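Local coordinates for FdtA domain-containing protein (Helicobacter canadensis MIT 98-5491, PDB 7N67) that probably acts as a 3,4-ketoisomerase on a dTDP-linked keto-sugar, in the biosynthesis of an unusual formylated sugar, at residues B[69-74]-B[115-120]; B[75-80]-B[111-116]. All blocks are in the same frame, centred on the assembly; numbering follows the deposited sequence.

Interaction 1: B[69-74]-B[115-120]; sequences GAHAHK and MWREMR. With TYD (thymidine-5'-diphosphate), chain E.
R117 and H71 form the hydrogen-bonded pair of an antiparallel ladder, and their side chains leave the same face of the sheet. In R117, CG stands between the backbone N and the carbonyl carbon (chi1 84°), and the chain then bends twice, which lays it across 69-74. R117 CD lies nearest H71 O, at 3.2 Å, and also touches the imidazole at ND1. Farther on, R117 NE and NH2 both donate to M115 O, R117 NH2 at 3.0 Å, and this side-on hold fixes the guanidinium's rotation. H73 CD2 stands 3.6 Å from R117 NH2, over the centre of the guanidinium, with the two planes 70° apart. NH1 at the tip lies close to Q78.

The register slips by one residue here: the N-H groups of A70 (A70 N to R117 O 2.8 Å) and, weakly, H71 converge on R117 O, in a G1 beta bulge. Before it, G69 has no room for a CB, which would run into M119 SD and R117 O; G69 N binds TYD O2B at 2.7 Å. Over A70 and H71 lies one face of the W116 indole. R117 packs against both histidines, and the H73 NE2 to H71 ND1 bond, 2.8 Å, is consistent with H71 keeping its NE2 proton for TYD O3B, 2.6 Å from H71 NE2.

Interaction 2: B[75-80]-B[111-116]; sequences ELEQVL and IGKNMW
K113 and E75 cross obliquely, with K113 NZ meeting E75 OE2 at 2.7 Å in a salt bridge in which the ammonium meets the oxygen nearly along its C-O bond. The lysine is extended beyond CG, so its carbon chain runs past the E75 backbone, K113 CG lying 3.6 Å from E75 O, before the ammonium reaches the carboxylate. E75 bends back at chi2 (24°) to present that oxygen. Long, flexible charged residues suit this exposed edge. E77 comes at the lysine chain at a slant, its OE1 4.1 Å from K113 CG, a second carboxylate whose charge may favour the ammonium from a distance, without touching it.

Q78 and I111 pair inward of this, as an antiparallel hydrogen-bonded pair: I111 N to Q78 O is 2.9 Å and Q78 N to I111 O is 3.1 Å. A water lies within hydrogen-bonding distance of both L76 O and I111 O, where the ladder gives way to loop. Strands 78-84 and 107-111 are neighbours in the larger of two antiparallel sheets, as expected of a cupin-like fold. The Q78 and I111 side chains share a face of it; the Q78 amide is held by Y57 OH.

On the side of L80, I111 is stretched out (chi2 173°), and I111 CD1 meets both leucine methyls, L80 CD1 at 3.7 Å and CD2 at 3.8 Å. These branched apolar groups fit a buried place, where L80 also packs on M119 and I111 on L91.

Interaction 1 is the buried contact, within the smaller sheet; interaction 2 belongs to the larger sheet and runs from buried residues out to an exposed rim. They share M115 and W116, and the chain passes directly from 69-74 into 75-80, so each strand pair continues into the next. H73 O probably accepts a hydrogen bond from N114 N, linking the two contacts, and R117 NH1 also lies 3.0 Å from Q78 OE1. Their chemistry differs accordingly: in interaction 1, H71 and the backbone of G69 bind the diphosphate, with H73 and R117 packed behind H71, whereas interaction 2 combines ordinary ladder bonds and aliphatic packing with a surface salt bridge.

Interaction 1: B[69-74]-B[115-120]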
ATOM      1  N   GLY B  69      13.151  15.456  -5.235  1.00 25.06           N
ATOM      2  CA  GLY B  69      14.473  15.863  -4.740  1.00 27.20           C
ATOM      3  C   GLY B  69      15.115  16.839  -5.700  1.00 28.08           C
ATOM      4  O   GLY B  69      14.407  17.736  -6.203  1.00 29.96           O
ATOM      5  N   ALA B  70      16.387  16.622  -6.015  1.00 29.04           N
ATOM      6  CA  ALA B  70      17.200  17.560  -6.801  1.00 28.49           C
ATOM      7  C   ALA B  70      17.396  18.810  -5.939  1.00 30.72           C
ATOM      8  O   ALA B  70      16.910  19.906  -6.338  1.00 32.91           O
ATOM      9  CB  ALA B  70      16.513  17.865  -8.108  1.00 29.69           C
ATOM     10  N   HIS B  71      18.050  18.625  -4.785  1.00 28.98           N
ATOM     11  CA  HIS B  71      18.528  19.713  -3.897  1.00 28.96           C
ATOM     12  C   HIS B  71      19.653  19.214  -2.979  1.00 26.71           C
ATOM     13  O   HIS B  71      19.924  18.029  -2.949  1.00 27.81           O
ATOM     14  CB  HIS B  71      17.357  20.361  -3.135  1.00 29.22           C
ATOM     15  CG  HIS B  71      16.367  19.409  -2.568  1.00 27.25           C
ATOM     16  ND1 HIS B  71      16.580  18.754  -1.378  1.00 29.20           N
ATOM     17  CD2 HIS B  71      15.140  19.044  -2.983  1.00 27.60           C
ATOM     18  CE1 HIS B  71      15.529  18.005  -1.092  1.00 28.75           C
ATOM     19  NE2 HIS B  71      14.638  18.155  -2.067  1.00 28.18           N
ATOM     20  N   ALA B  72      20.346  20.145  -2.344  1.00 27.29           N
ATOM     21  CA  ALA B  72      21.440  19.904  -1.382  1.00 29.60           C
ATOM     22  C   ALA B  72      21.317  20.935  -0.256  1.00 28.28           C
ATOM     23  O   ALA B  72      20.559  21.904  -0.412  1.00 25.15           O
ATOM     24  CB  ALA B  72      22.789  19.977  -2.079  1.00 31.64           C
ATOM     25  N   HIS B  73      22.052  20.711   0.830  1.00 32.67           N
ATOM     26  CA  HIS B  73      21.938  21.438   2.125  1.00 34.04           C
ATOM     27  C   HIS B  73      23.313  21.432   2.778  1.00 35.10           C
ATOM     28  O   HIS B  73      23.902  20.344   2.829  1.00 32.17           O
ATOM     29  CB  HIS B  73      20.874  20.748   2.994  1.00 32.23           C
ATOM     30  CG  HIS B  73      19.641  20.442   2.214  1.00 31.30           C
ATOM     31  ND1 HIS B  73      18.526  21.263   2.231  1.00 30.65           N
ATOM     32  CD2 HIS B  73      19.371  19.448   1.338  1.00 31.71           C
ATOM     33  CE1 HIS B  73      17.608  20.765   1.422  1.00 31.79           C
ATOM     34  NE2 HIS B  73      18.111  19.655   0.847  1.00 31.95           N
ATOM     35  N   LYS B  74      23.806  22.596   3.216  1.00 41.82           N
ATOM     36  CA  LYS B  74      25.134  22.728   3.876  1.00 43.30           C
ATOM     37  C   LYS B  74      25.056  22.094   5.277  1.00 42.16           C
ATOM     38  O   LYS B  74      26.019  21.418   5.656  1.00 37.74           O
ATOM     39  CB  LYS B  74      25.578  24.195   3.892  1.00 49.64           C
ATOM     40  CG  LYS B  74      25.748  24.856   2.519  1.00 53.41           C
ATOM     41  CD  LYS B  74      25.794  26.396   2.534  1.00 54.21           C
ATOM     42  CE  LYS B  74      27.169  27.000   2.307  1.00 59.83           C
ATOM     43  NZ  LYS B  74      28.240  26.276   3.035  1.00 64.01           N
ATOM     44  N   MET B 115      25.342  17.211   0.534  1.00 41.04           N
ATOM     45  CA  MET B 115      24.918  16.053  -0.298  1.00 38.94           C
ATOM     46  C   MET B 115      23.744  16.467  -1.184  1.00 35.28           C
ATOM     47  O   MET B 115      22.684  16.810  -0.648  1.00 40.56           O
ATOM     48  CB  MET B 115      24.489  14.874   0.578  1.00 44.46           C
ATOM     49  CG  MET B 115      25.647  14.087   1.168  1.00 46.27           C
ATOM     50  SD  MET B 115      26.472  13.012  -0.030  1.00 47.80           S
ATOM     51  CE  MET B 115      25.172  11.838  -0.392  1.00 52.82           C
ATOM     52  N   TRP B 116      23.943  16.466  -2.497  1.00 31.42           N
ATOM     53  CA  TRP B 116      22.856  16.538  -3.501  1.00 29.46           C
ATOM     54  C   TRP B 116      22.158  15.185  -3.515  1.00 29.20           C
ATOM     55  O   TRP B 116      22.875  14.152  -3.404  1.00 26.15           O
ATOM     56  CB  TRP B 116      23.425  16.881  -4.879  1.00 29.39           C
ATOM     57  CG  TRP B 116      22.400  17.017  -5.961  1.00 26.73           C
ATOM     58  CD1 TRP B 116      21.960  16.032  -6.791  1.00 26.65           C
ATOM     59  CD2 TRP B 116      21.705  18.215  -6.349  1.00 26.05           C
ATOM     60  NE1 TRP B 116      21.023  16.528  -7.658  1.00 27.79           N
ATOM     61  CE2 TRP B 116      20.844  17.867  -7.408  1.00 26.53           C
ATOM     62  CE3 TRP B 116      21.705  19.534  -5.895  1.00 26.50           C
ATOM     63  CZ2 TRP B 116      20.036  18.801  -8.050  1.00 25.90           C
ATOM     64  CZ3 TRP B 116      20.894  20.456  -6.518  1.00 27.61           C
ATOM     65  CH2 TRP B 116      20.063  20.090  -7.575  1.00 27.10           C
ATOM     66  N   ARG B 117      20.832  15.184  -3.615  1.00 28.08           N
ATOM     67  CA  ARG B 117      20.056  13.918  -3.610  1.00 29.51           C
ATOM     68  C   ARG B 117      18.858  14.075  -4.544  1.00 30.97           C
ATOM     69  O   ARG B 117      18.317  15.206  -4.656  1.00 29.30           O
ATOM     70  CB  ARG B 117      19.660  13.472  -2.193  1.00 28.87           C
ATOM     71  CG  ARG B 117      18.393  14.091  -1.615  1.00 29.68           C
ATOM     72  CD  ARG B 117      18.518  15.587  -1.341  1.00 30.58           C
ATOM     73  NE  ARG B 117      19.655  15.897  -0.477  1.00 30.10           N
ATOM     74  CZ  ARG B 117      19.649  15.788   0.854  1.00 31.52           C
ATOM     75  NH1 ARG B 117      18.557  15.378   1.484  1.00 32.99           N
ATOM     76  NH2 ARG B 117      20.734  16.077   1.552  1.00 29.95           N
ATOM     77  N   GLU B 118      18.525  12.977  -5.222  1.00 30.25           N
ATOM     78  CA  GLU B 118      17.269  12.808  -5.988  1.00 33.03           C
ATOM     79  C   GLU B 118      16.615  11.485  -5.560  1.00 30.09           C
ATOM     80  O   GLU B 118      17.312  10.605  -5.038  1.00 27.27           O
ATOM     81  CB  GLU B 118      17.554  12.843  -7.494  1.00 34.76           C
ATOM     82  CG  GLU B 118      18.618  13.846  -7.875  1.00 36.55           C
ATOM     83  CD  GLU B 118      18.763  14.104  -9.362  1.00 38.16           C
ATOM     84  OE1 GLU B 118      18.082  13.422 -10.145  1.00 40.63           O
ATOM     85  OE2 GLU B 118      19.575  14.983  -9.727  1.00 42.18           O
ATOM     86  N   MET B 119      15.317  11.358  -5.789  1.00 27.91           N
ATOM     87  CA  MET B 119      14.592  10.110  -5.518  1.00 31.19           C
ATOM     88  C   MET B 119      13.678   9.853  -6.710  1.00 32.99           C
ATOM     89  O   MET B 119      12.769  10.649  -6.957  1.00 34.31           O
ATOM     90  CB  MET B 119      13.823  10.146  -4.186  1.00 32.90           C
ATOM     91  CG  MET B 119      13.296  11.504  -3.740  1.00 34.88           C
ATOM     92  SD  MET B 119      14.506  12.696  -3.038  1.00 34.72           S
ATOM     93  CE  MET B 119      14.887  12.031  -1.418  1.00 40.55           C
ATOM     94  N   ARG B 120      13.976   8.788  -7.450  1.00 36.61           N
ATOM     95  CA  ARG B 120      13.311   8.462  -8.737  1.00 37.32           C
ATOM     96  C   ARG B 120      12.853   6.997  -8.738  1.00 34.48           C
ATOM     97  O   ARG B 120      13.130   6.271  -7.754  1.00 31.45           O
ATOM     98  CB  ARG B 120      14.276   8.785  -9.874  1.00 39.18           C
ATOM     99  CG  ARG B 120      15.685   8.261  -9.653  1.00 43.66           C
ATOM    100  CD  ARG B 120      16.540   8.418 -10.895  1.00 45.36           C
ATOM    101  NE  ARG B 120      17.475   7.306 -11.036  1.00 48.94           N
ATOM    102  CZ  ARG B 120      18.724   7.415 -11.495  1.00 47.80           C
ATOM    103  NH1 ARG B 120      19.213   8.602 -11.841  1.00 44.42           N
ATOM    104  NH2 ARG B 120      19.474   6.327 -11.585  1.00 41.61           N
TER
HETATM  105  PA  TYD E 200      10.152  19.783  -2.463  1.00 32.67           P
HETATM  106  O1A TYD E 200      11.450  20.286  -1.938  1.00 30.26           O
HETATM  107  O2A TYD E 200       9.754  20.139  -3.855  1.00 35.16           O
HETATM  108  O3A TYD E 200      10.070  18.204  -2.238  1.00 27.97           O
HETATM  109  PB  TYD E 200      11.040  16.973  -2.550  1.00 27.98           P
HETATM  110  O1B TYD E 200      10.213  15.725  -2.246  1.00 26.72           O
HETATM  111  O2B TYD E 200      11.363  17.128  -4.020  1.00 28.04           O
HETATM  112  O3B TYD E 200      12.251  17.086  -1.671  1.00 25.75           O
HETATM  113  O5' TYD E 200       8.965  20.226  -1.486  1.00 33.32           O
HETATM  114  C5' TYD E 200       7.664  20.424  -2.073  1.00 32.82           C
HETATM  115  C4' TYD E 200       7.050  21.631  -1.417  1.00 33.64           C
HETATM  116  O4' TYD E 200       6.946  21.387   0.004  1.00 31.88           O
HETATM  117  C3' TYD E 200       7.850  22.920  -1.599  1.00 33.86           C
HETATM  118  O3' TYD E 200       6.986  23.997  -1.931  1.00 33.62           O
HETATM  119  C2' TYD E 200       8.477  23.140  -0.231  1.00 34.86           C
HETATM  120  C1' TYD E 200       7.467  22.499   0.710  1.00 34.29           C
HETATM  121  N1  TYD E 200       8.053  22.010   1.979  1.00 36.12           N
HETATM  122  C2  TYD E 200       7.640  22.601   3.157  1.00 34.40           C
HETATM  123  O2  TYD E 200       6.805  23.497   3.192  1.00 32.32           O
HETATM  124  N3  TYD E 200       8.255  22.113   4.285  1.00 32.59           N
HETATM  125  C4  TYD E 200       9.206  21.111   4.358  1.00 31.64           C
HETATM  126  O4  TYD E 200       9.667  20.773   5.457  1.00 31.95           O
HETATM  127  C5  TYD E 200       9.582  20.526   3.093  1.00 32.62           C
HETATM  128  C5M TYD E 200      10.604  19.427   3.085  1.00 31.06           C
HETATM  129  C6  TYD E 200       9.002  21.002   1.979  1.00 35.04           C
HETATM  130  O   HOH W   1      22.981  17.476   2.564  1.00 31.38           O

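Interaction 2: B[75-80]-B[111-116]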
ATOM      1  N   GLU B  75      23.923  22.235   5.986  1.00 42.49           N
ATOM      2  CA  GLU B  75      23.794  21.896   7.440  1.00 43.94           C
ATOM      3  C   GLU B  75      22.834  20.703   7.673  1.00 39.55           C
ATOM      4  O   GLU B  75      23.204  19.748   8.438  1.00 34.03           O
ATOM      5  CB  GLU B  75      23.388  23.169   8.199  1.00 45.04           C
ATOM      6  CG  GLU B  75      24.440  23.711   9.160  1.00 47.84           C
ATOM      7  CD  GLU B  75      25.898  23.354   8.896  1.00 48.31           C
ATOM      8  OE1 GLU B  75      26.456  23.864   7.906  1.00 44.08           O
ATOM      9  OE2 GLU B  75      26.471  22.565   9.694  1.00 46.85           O
ATOM     10  N   LEU B  76      21.667  20.712   7.022  1.00 35.28           N
ATOM     11  CA  LEU B  76      20.559  19.763   7.298  1.00 34.81           C
ATOM     12  C   LEU B  76      21.037  18.318   7.115  1.00 32.24           C
ATOM     13  O   LEU B  76      21.505  17.990   6.011  1.00 30.17           O
ATOM     14  CB  LEU B  76      19.373  20.065   6.376  1.00 34.38           C
ATOM     15  CG  LEU B  76      18.096  19.298   6.718  1.00 34.98           C
ATOM     16  CD1 LEU B  76      17.548  19.736   8.074  1.00 32.62           C
ATOM     17  CD2 LEU B  76      17.046  19.486   5.631  1.00 36.42           C
ATOM     18  N   GLU B  77      20.928  17.497   8.171  1.00 30.43           N
ATOM     19  CA  GLU B  77      21.127  16.025   8.100  1.00 29.41           C
ATOM     20  C   GLU B  77      19.728  15.409   8.062  1.00 28.69           C
ATOM     21  O   GLU B  77      18.819  16.011   8.652  1.00 30.73           O
ATOM     22  CB  GLU B  77      21.997  15.532   9.254  1.00 31.28           C
ATOM     23  CG  GLU B  77      23.409  16.087   9.242  1.00 30.44           C
ATOM     24  CD  GLU B  77      24.367  15.456  10.241  1.00 32.37           C
ATOM     25  OE1 GLU B  77      25.575  15.461   9.972  1.00 37.17           O
ATOM     26  OE2 GLU B  77      23.919  14.968  11.290  1.00 34.27           O
ATOM     27  N   GLN B  78      19.532  14.327   7.307  1.00 28.44           N
ATOM     28  CA  GLN B  78      18.209  13.659   7.157  1.00 26.81           C
ATOM     29  C   GLN B  78      18.390  12.149   7.326  1.00 26.65           C
ATOM     30  O   GLN B  78      19.511  11.660   7.084  1.00 24.70           O
ATOM     31  CB  GLN B  78      17.586  13.973   5.798  1.00 27.10           C
ATOM     32  CG  GLN B  78      17.117  15.415   5.639  1.00 27.66           C
ATOM     33  CD  GLN B  78      16.343  15.575   4.353  1.00 27.06           C
ATOM     34  OE1 GLN B  78      16.441  14.752   3.454  1.00 29.09           O
ATOM     35  NE2 GLN B  78      15.547  16.621   4.247  1.00 27.24           N
ATOM     36  N   VAL B  79      17.324  11.447   7.733  1.00 27.99           N
ATOM     37  CA  VAL B  79      17.216   9.961   7.628  1.00 28.91           C
ATOM     38  C   VAL B  79      15.953   9.614   6.826  1.00 28.14           C
ATOM     39  O   VAL B  79      14.864  10.032   7.237  1.00 28.36           O
ATOM     40  CB  VAL B  79      17.219   9.296   9.012  1.00 30.53           C
ATOM     41  CG1 VAL B  79      16.741   7.852   8.950  1.00 33.71           C
ATOM     42  CG2 VAL B  79      18.586   9.367   9.650  1.00 30.94           C
ATOM     43  N   LEU B  80      16.119   8.854   5.740  1.00 27.18           N
ATOM     44  CA  LEU B  80      15.043   8.479   4.780  1.00 27.12           C
ATOM     45  C   LEU B  80      14.588   7.056   5.080  1.00 26.54           C
ATOM     46  O   LEU B  80      15.448   6.201   5.313  1.00 26.59           O
ATOM     47  CB  LEU B  80      15.583   8.566   3.349  1.00 27.60           C
ATOM     48  CG  LEU B  80      15.446   9.921   2.671  1.00 27.61           C
ATOM     49  CD1 LEU B  80      16.231  10.981   3.414  1.00 27.86           C
ATOM     50  CD2 LEU B  80      15.881   9.827   1.220  1.00 29.40           C
ATOM     51  N   ILE B 111      21.618  10.657   5.295  1.00 28.12           N
ATOM     52  CA  ILE B 111      22.221  11.562   4.285  1.00 30.06           C
ATOM     53  C   ILE B 111      22.786  12.771   5.033  1.00 32.42           C
ATOM     54  O   ILE B 111      21.990  13.576   5.544  1.00 33.82           O
ATOM     55  CB  ILE B 111      21.169  11.966   3.239  1.00 30.51           C
ATOM     56  CG1 ILE B 111      20.621  10.737   2.511  1.00 29.06           C
ATOM     57  CG2 ILE B 111      21.743  13.007   2.284  1.00 31.11           C
ATOM     58  CD1 ILE B 111      19.472  11.031   1.591  1.00 29.67           C
ATOM     59  N   GLY B 112      24.111  12.892   5.072  1.00 34.40           N
ATOM     60  CA  GLY B 112      24.814  13.979   5.774  1.00 35.11           C
ATOM     61  C   GLY B 112      24.810  15.292   5.004  1.00 33.99           C
ATOM     62  O   GLY B 112      23.890  15.546   4.197  1.00 29.69           O
ATOM     63  N   LYS B 113      25.834  16.102   5.268  1.00 37.44           N
ATOM     64  CA  LYS B 113      25.938  17.520   4.847  1.00 39.36           C
ATOM     65  C   LYS B 113      26.491  17.606   3.427  1.00 38.81           C
ATOM     66  O   LYS B 113      27.217  16.677   3.000  1.00 35.13           O
ATOM     67  CB  LYS B 113      26.870  18.262   5.807  1.00 42.24           C
ATOM     68  CG  LYS B 113      26.335  18.434   7.217  1.00 43.26           C
ATOM     69  CD  LYS B 113      27.231  19.247   8.128  1.00 44.55           C
ATOM     70  CE  LYS B 113      26.518  19.569   9.425  1.00 48.70           C
ATOM     71  NZ  LYS B 113      27.430  20.143  10.439  1.00 49.78           N
ATOM     72  N   ASN B 114      26.199  18.707   2.735  1.00 37.47           N
ATOM     73  CA  ASN B 114      26.796  18.983   1.409  1.00 40.39           C
ATOM     74  C   ASN B 114      26.570  17.749   0.526  1.00 41.37           C
ATOM     75  O   ASN B 114      27.543  17.294  -0.106  1.00 43.47           O
ATOM     76  CB  ASN B 114      28.290  19.323   1.532  1.00 40.17           C
ATOM     77  CG  ASN B 114      28.571  20.456   2.497  1.00 38.67           C
ATOM     78  OD1 ASN B 114      29.447  20.341   3.350  1.00 43.63           O
ATOM     79  ND2 ASN B 114      27.835  21.545   2.382  1.00 35.55           N
ATOM     80  N   MET B 115      25.342  17.211   0.534  1.00 41.04           N
ATOM     81  CA  MET B 115      24.918  16.053  -0.298  1.00 38.94           C
ATOM     82  C   MET B 115      23.744  16.467  -1.184  1.00 35.28           C
ATOM     83  O   MET B 115      22.684  16.810  -0.648  1.00 40.56           O
ATOM     84  CB  MET B 115      24.489  14.874   0.578  1.00 44.46           C
ATOM     85  CG  MET B 115      25.647  14.087   1.168  1.00 46.27           C
ATOM     86  SD  MET B 115      26.472  13.012  -0.030  1.00 47.80           S
ATOM     87  CE  MET B 115      25.172  11.838  -0.392  1.00 52.82           C
ATOM     88  N   TRP B 116      23.943  16.466  -2.497  1.00 31.42           N
ATOM     89  CA  TRP B 116      22.856  16.538  -3.501  1.00 29.46           C
ATOM     90  C   TRP B 116      22.158  15.185  -3.515  1.00 29.20           C
ATOM     91  O   TRP B 116      22.875  14.152  -3.404  1.00 26.15           O
ATOM     92  CB  TRP B 116      23.425  16.881  -4.879  1.00 29.39           C
ATOM     93  CG  TRP B 116      22.400  17.017  -5.961  1.00 26.73           C
ATOM     94  CD1 TRP B 116      21.960  16.032  -6.791  1.00 26.65           C
ATOM     95  CD2 TRP B 116      21.705  18.215  -6.349  1.00 26.05           C
ATOM     96  NE1 TRP B 116      21.023  16.528  -7.658  1.00 27.79           N
ATOM     97  CE2 TRP B 116      20.844  17.867  -7.408  1.00 26.53           C
ATOM     98  CE3 TRP B 116      21.705  19.534  -5.895  1.00 26.50           C
ATOM     99  CZ2 TRP B 116      20.036  18.801  -8.050  1.00 25.90           C
ATOM    100  CZ3 TRP B 116      20.894  20.456  -6.518  1.00 27.61           C
ATOM    101  CH2 TRP B 116      20.063  20.090  -7.575  1.00 27.10           C
TER
HETATM  102  O   HOH W   2      20.725  15.938   4.506  1.00 17.47           O